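Local coordinates for protein DotI (PDB 3WZ4) that probably serves, through this periplasmic domain, as part of an inner-membrane complex essential for type IVB secretion in Legionella pneumophila, at residues A[14-24]-A[92-100]. Residues are numbered along the deposited sequence; the frame is centred on the assembly and turned at random.
Sequences ANQAAIAAFTY and VQMPILVTY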
ATOM      1  N   ALA A  14       4.622  -4.173   5.888  1.00 17.81           N
ATOM      2  CA  ALA A  14       4.533  -2.983   5.047  1.00 16.21           C
ATOM      3  C   ALA A  14       4.884  -3.319   3.599  1.00 14.68           C
ATOM      4  O   ALA A  14       4.302  -2.771   2.663  1.00 12.98           O
ATOM      5  CB  ALA A  14       5.448  -1.884   5.578  1.00 12.39           C
ATOM      6  N   ASN A  15       5.841  -4.224   3.430  1.00 13.98           N
ATOM      7  CA  ASN A  15       6.226  -4.715   2.115  1.00 14.78           C
ATOM      8  C   ASN A  15       5.041  -5.371   1.415  1.00 16.26           C
ATOM      9  O   ASN A  15       4.786  -5.116   0.241  1.00 15.84           O
ATOM     10  CB  ASN A  15       7.379  -5.714   2.245  1.00 21.46           C
ATOM     11  CG  ASN A  15       7.944  -6.143   0.902  1.00 22.93           C
ATOM     12  OD1 ASN A  15       7.298  -5.999  -0.134  1.00 23.59           O
ATOM     13  ND2 ASN A  15       9.160  -6.681   0.919  1.00 27.68           N
ATOM     14  N   GLN A  16       4.319  -6.214   2.148  1.00 16.53           N
ATOM     15  CA  GLN A  16       3.152  -6.903   1.604  1.00 17.82           C
ATOM     16  C   GLN A  16       2.065  -5.915   1.198  1.00 14.74           C
ATOM     17  O   GLN A  16       1.505  -6.009   0.105  1.00 14.69           O
ATOM     18  CB  GLN A  16       2.580  -7.884   2.627  1.00 18.51           C
ATOM     19  CG  GLN A  16       3.584  -8.879   3.181  1.00 29.59           C
ATOM     20  CD  GLN A  16       3.002  -9.723   4.304  1.00 38.93           C
ATOM     21  OE1 GLN A  16       3.625  -9.901   5.351  1.00 39.17           O
ATOM     22  NE2 GLN A  16       1.798 -10.246   4.089  1.00 38.60           N
ATOM     23  N   ALA A  17       1.766  -4.973   2.088  1.00 12.06           N
ATOM     24  CA  ALA A  17       0.706  -3.999   1.852  1.00 17.58           C
ATOM     25  C   ALA A  17       0.998  -3.136   0.627  1.00 12.77           C
ATOM     26  O   ALA A  17       0.103  -2.854  -0.175  1.00 13.67           O
ATOM     27  CB  ALA A  17       0.493  -3.128   3.092  1.00 12.89           C
ATOM     28  N   ALA A  18       2.252  -2.720   0.488  1.00 11.01           N
ATOM     29  CA  ALA A  18       2.668  -1.887  -0.633  1.00 11.81           C
ATOM     30  C   ALA A  18       2.491  -2.629  -1.953  1.00 11.90           C
ATOM     31  O   ALA A  18       1.932  -2.093  -2.907  1.00 13.81           O
ATOM     32  CB  ALA A  18       4.119  -1.436  -0.456  1.00 11.14           C
ATOM     33  N   ILE A  19       2.958  -3.874  -1.996  1.00 13.71           N
ATOM     34  CA  ILE A  19       2.846  -4.690  -3.199  1.00 12.07           C
ATOM     35  C   ILE A  19       1.385  -4.985  -3.539  1.00 13.10           C
ATOM     36  O   ILE A  19       0.979  -4.906  -4.699  1.00 12.27           O
ATOM     37  CB  ILE A  19       3.618  -6.013  -3.057  1.00 13.97           C
ATOM     38  CG1 ILE A  19       5.098  -5.740  -2.779  1.00 14.90           C
ATOM     39  CG2 ILE A  19       3.456  -6.867  -4.310  1.00 14.51           C
ATOM     40  CD1 ILE A  19       5.792  -4.959  -3.876  1.00 13.95           C
ATOM     41  N   ALA A  20       0.598  -5.321  -2.522  1.00 13.15           N
ATOM     42  CA  ALA A  20      -0.812  -5.628  -2.718  1.00 12.93           C
ATOM     43  C   ALA A  20      -1.550  -4.471  -3.386  1.00 12.13           C
ATOM     44  O   ALA A  20      -2.419  -4.681  -4.231  1.00 13.93           O
ATOM     45  CB  ALA A  20      -1.466  -5.981  -1.388  1.00 14.34           C
ATOM     46  N   ALA A  21      -1.198  -3.249  -3.002  1.00 10.92           N
ATOM     47  CA  ALA A  21      -1.835  -2.061  -3.558  1.00 12.65           C
ATOM     48  C   ALA A  21      -1.596  -1.917  -5.063  1.00 14.81           C
ATOM     49  O   ALA A  21      -2.362  -1.256  -5.756  1.00 12.49           O
ATOM     50  CB  ALA A  21      -1.359  -0.815  -2.827  1.00 15.13           C
ATOM     51  N   PHE A  22      -0.534  -2.538  -5.564  1.00 12.82           N
ATOM     52  CA  PHE A  22      -0.222  -2.463  -6.986  1.00 15.73           C
ATOM     53  C   PHE A  22      -0.337  -3.824  -7.662  1.00 16.98           C
ATOM     54  O   PHE A  22       0.381  -4.119  -8.617  1.00 13.91           O
ATOM     55  CB  PHE A  22       1.172  -1.871  -7.201  1.00 14.63           C
ATOM     56  CG  PHE A  22       1.257  -0.410  -6.870  1.00 15.81           C
ATOM     57  CD1 PHE A  22       0.943   0.546  -7.821  1.00 18.28           C
ATOM     58  CD2 PHE A  22       1.636   0.008  -5.606  1.00 13.95           C
ATOM     59  CE1 PHE A  22       1.014   1.894  -7.522  1.00 18.49           C
ATOM     60  CE2 PHE A  22       1.711   1.356  -5.301  1.00 15.68           C
ATOM     61  CZ  PHE A  22       1.400   2.298  -6.260  1.00 17.24           C
ATOM     62  N   THR A  23      -1.248  -4.650  -7.157  1.00 13.04           N
ATOM     63  CA  THR A  23      -1.472  -5.975  -7.724  1.00 13.98           C
ATOM     64  C   THR A  23      -2.956  -6.171  -8.017  1.00 13.58           C
ATOM     65  O   THR A  23      -3.700  -6.676  -7.180  1.00 15.32           O
ATOM     66  CB  THR A  23      -0.967  -7.087  -6.776  1.00 15.63           C
ATOM     67  OG1 THR A  23       0.407  -6.850  -6.448  1.00 15.27           O
ATOM     68  CG2 THR A  23      -1.095  -8.458  -7.432  1.00 18.78           C
ATOM     69  N   TYR A  24      -3.380  -5.758  -9.209  1.00 11.64           N
ATOM     70  CA  TYR A  24      -4.777  -5.859  -9.614  1.00 12.24           C
ATOM     71  C   TYR A  24      -4.901  -5.733 -11.131  1.00 12.19           C
ATOM     72  O   TYR A  24      -3.900  -5.554 -11.825  1.00 11.97           O
ATOM     73  CB  TYR A  24      -5.613  -4.778  -8.928  1.00 12.56           C
ATOM     74  CG  TYR A  24      -5.297  -3.372  -9.391  1.00 14.94           C
ATOM     75  CD1 TYR A  24      -4.248  -2.652  -8.834  1.00 15.79           C
ATOM     76  CD2 TYR A  24      -6.049  -2.763 -10.386  1.00 16.13           C
ATOM     77  CE1 TYR A  24      -3.956  -1.364  -9.257  1.00 21.58           C
ATOM     78  CE2 TYR A  24      -5.763  -1.476 -10.818  1.00 14.38           C
ATOM     79  CZ  TYR A  24      -4.719  -0.783 -10.251  1.00 18.40           C
ATOM     80  OH  TYR A  24      -4.435   0.497 -10.678  1.00 20.69           O
ATOM     81  N   VAL A  92       7.405   3.975   7.349  1.00  9.57           N
ATOM     82  CA  VAL A  92       8.127   3.019   6.515  1.00 10.87           C
ATOM     83  C   VAL A  92       8.163   3.411   5.041  1.00 13.33           C
ATOM     84  O   VAL A  92       7.150   3.805   4.468  1.00 13.21           O
ATOM     85  CB  VAL A  92       7.510   1.612   6.631  1.00 10.97           C
ATOM     86  CG1 VAL A  92       8.111   0.676   5.597  1.00  8.84           C
ATOM     87  CG2 VAL A  92       7.697   1.066   8.043  1.00 12.07           C
ATOM     88  N   GLN A  93       9.336   3.282   4.431  1.00 12.14           N
ATOM     89  CA  GLN A  93       9.519   3.656   3.039  1.00 14.71           C
ATOM     90  C   GLN A  93      10.122   2.508   2.236  1.00 15.48           C
ATOM     91  O   GLN A  93      11.016   1.809   2.711  1.00 14.34           O
ATOM     92  CB  GLN A  93      10.414   4.889   2.942  1.00 12.27           C
ATOM     93  CG  GLN A  93      10.570   5.429   1.535  1.00 15.93           C
ATOM     94  CD  GLN A  93      11.304   6.751   1.503  1.00 18.47           C
ATOM     95  OE1 GLN A  93      10.705   7.809   1.701  1.00 20.04           O
ATOM     96  NE2 GLN A  93      12.611   6.699   1.266  1.00 14.89           N
HETATM   97  N   MSE A  94       9.621   2.318   1.019  1.00 15.18           N
HETATM   98  CA  MSE A  94      10.117   1.261   0.146  1.00 16.82           C
HETATM   99  C   MSE A  94       9.937   1.641  -1.317  1.00 16.38           C
HETATM  100  O   MSE A  94       8.857   2.066  -1.723  1.00 14.47           O
HETATM  101  CB  MSE A  94       9.400  -0.063   0.431  1.00 14.18           C
HETATM  102  CG  MSE A  94      10.085  -1.280  -0.185  1.00 16.12           C
HETATM  103 SE   MSE A  94       9.152  -2.963   0.154  1.00 28.08          SE
HETATM  104  CE  MSE A  94       7.607  -2.671  -1.001  1.00 18.92           C
ATOM    105  N   PRO A  95      11.004   1.497  -2.114  1.00 19.79           N
ATOM    106  CA  PRO A  95      10.934   1.732  -3.558  1.00 18.17           C
ATOM    107  C   PRO A  95      10.421   0.490  -4.284  1.00 14.20           C
ATOM    108  O   PRO A  95      10.731  -0.629  -3.881  1.00 17.94           O
ATOM    109  CB  PRO A  95      12.393   1.991  -3.929  1.00 17.36           C
ATOM    110  CG  PRO A  95      13.160   1.144  -2.968  1.00 18.48           C
ATOM    111  CD  PRO A  95      12.367   1.142  -1.678  1.00 17.40           C
ATOM    112  N   ILE A  96       9.646   0.687  -5.342  1.00 13.48           N
ATOM    113  CA  ILE A  96       9.081  -0.435  -6.081  1.00 17.59           C
ATOM    114  C   ILE A  96       9.130  -0.203  -7.585  1.00 18.19           C
ATOM    115  O   ILE A  96       9.247   0.933  -8.046  1.00 16.59           O
ATOM    116  CB  ILE A  96       7.608  -0.698  -5.677  1.00 15.79           C
ATOM    117  CG1 ILE A  96       6.733   0.506  -6.034  1.00 14.92           C
ATOM    118  CG2 ILE A  96       7.503  -1.017  -4.198  1.00 16.41           C
ATOM    119  CD1 ILE A  96       5.272   0.334  -5.662  1.00 14.49           C
ATOM    120  N   LEU A  97       9.041  -1.291  -8.341  1.00 17.81           N
ATOM    121  CA  LEU A  97       8.903  -1.209  -9.788  1.00 17.72           C
ATOM    122  C   LEU A  97       7.515  -1.692 -10.192  1.00 15.57           C
ATOM    123  O   LEU A  97       7.212  -2.878 -10.091  1.00 16.88           O
ATOM    124  CB  LEU A  97       9.973  -2.048 -10.488  1.00 16.56           C
ATOM    125  CG  LEU A  97       9.922  -2.010 -12.018  1.00 20.74           C
ATOM    126  CD1 LEU A  97      10.178  -0.594 -12.521  1.00 20.04           C
ATOM    127  CD2 LEU A  97      10.912  -2.998 -12.627  1.00 22.88           C
ATOM    128  N   VAL A  98       6.672  -0.771 -10.645  1.00 15.09           N
ATOM    129  CA  VAL A  98       5.307  -1.112 -11.021  1.00 15.72           C
ATOM    130  C   VAL A  98       5.216  -1.384 -12.519  1.00 17.68           C
ATOM    131  O   VAL A  98       5.827  -0.679 -13.323  1.00 19.32           O
ATOM    132  CB  VAL A  98       4.318   0.009 -10.639  1.00 16.10           C
ATOM    133  CG1 VAL A  98       2.895  -0.403 -10.960  1.00 11.64           C
ATOM    134  CG2 VAL A  98       4.448   0.353  -9.160  1.00 14.27           C
ATOM    135  N   THR A  99       4.457  -2.412 -12.885  1.00 18.31           N
ATOM    136  CA  THR A  99       4.277  -2.783 -14.284  1.00 17.13           C
ATOM    137  C   THR A  99       2.803  -2.790 -14.693  1.00 17.61           C
ATOM    138  O   THR A  99       1.992  -3.513 -14.118  1.00 17.08           O
ATOM    139  CB  THR A  99       4.886  -4.167 -14.576  1.00 17.00           C
ATOM    140  OG1 THR A  99       6.294  -4.135 -14.321  1.00 18.78           O
ATOM    141  CG2 THR A  99       4.647  -4.567 -16.024  1.00 17.39           C
ATOM    142  N   TYR A 100       2.468  -1.968 -15.685  1.00 18.04           N
ATOM    143  CA  TYR A 100       1.145  -1.970 -16.298  1.00 15.21           C
ATOM    144  C   TYR A 100       1.267  -2.586 -17.687  1.00 17.72           C
ATOM    145  O   TYR A 100       1.989  -2.061 -18.534  1.00 19.18           O
ATOM    146  CB  TYR A 100       0.620  -0.542 -16.432  1.00 17.93           C
ATOM    147  CG  TYR A 100       0.458   0.205 -15.127  1.00 17.36           C
ATOM    148  CD1 TYR A 100       1.544   0.820 -14.516  1.00 18.20           C
ATOM    149  CD2 TYR A 100      -0.786   0.313 -14.516  1.00 17.22           C
ATOM    150  CE1 TYR A 100       1.399   1.512 -13.326  1.00 16.49           C
ATOM    151  CE2 TYR A 100      -0.941   1.005 -13.325  1.00 18.09           C
ATOM    152  CZ  TYR A 100       0.156   1.600 -12.736  1.00 20.04           C
ATOM    153  OH  TYR A 100       0.011   2.289 -11.553  1.00 17.86           O
TER
HETATM  154  O   HOH W   1      -1.748   1.641 -10.020  1.00 25.68           O
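Phe22 packs against Val98, which meets a face of its ring, and against Ile96; it is the residue of 14-24 most covered by the strand. Val98 CG2 sits 4.1 Å from the centroid of the Phe22 ring, over the face, which meets the geometry of a CH-pi contact displaced toward the CG-CD1 rim. Ile96 CD1 comes in obliquely, 3.7 Å from Phe22 CD2. It gets there because CG1 of Ile96 stands between backbone N and carbonyl carbon (chi1 63°) and the chain then runs on extended.

Farther back along the helix, selenomethionine Met94 lies against Asn15 and Ala18. Its chain leaves the strand fully extended and bends only at the last torsion (chi3 71°). That bend leaves SE against the amide of Asn15, 3.5 Å from its CG, while CE turns to Ala18 CB at 3.7 Å. CD1 of Ile19 borders the same methyl from another side, and Ala14 CB closes the row on Val92 CG1 at 3.7 Å.

At the other end Tyr24 OH approaches the edge of the Tyr100 ring, 4.4 Å from Tyr100 CE2; the hydroxyl of Tyr100 also lies near the plane of the Phe22 ring, at its edge. After the helical turns, Ile19 O is gripped from opposite faces of its plane by Phe22 N and Thr23 OG1, the latter at 2.7 Å from Ile19 O.

Val92, Met94, Ile96 and Val98, at alternate positions of the strand, point toward segment 14-24, and the axes of helix 14-21 and strand 92-100 approach to 9.5 Å and cross at -47°. This is an N-terminal helix packed on a curved antiparallel sheet, consistent with the NTF2-like fold of the family.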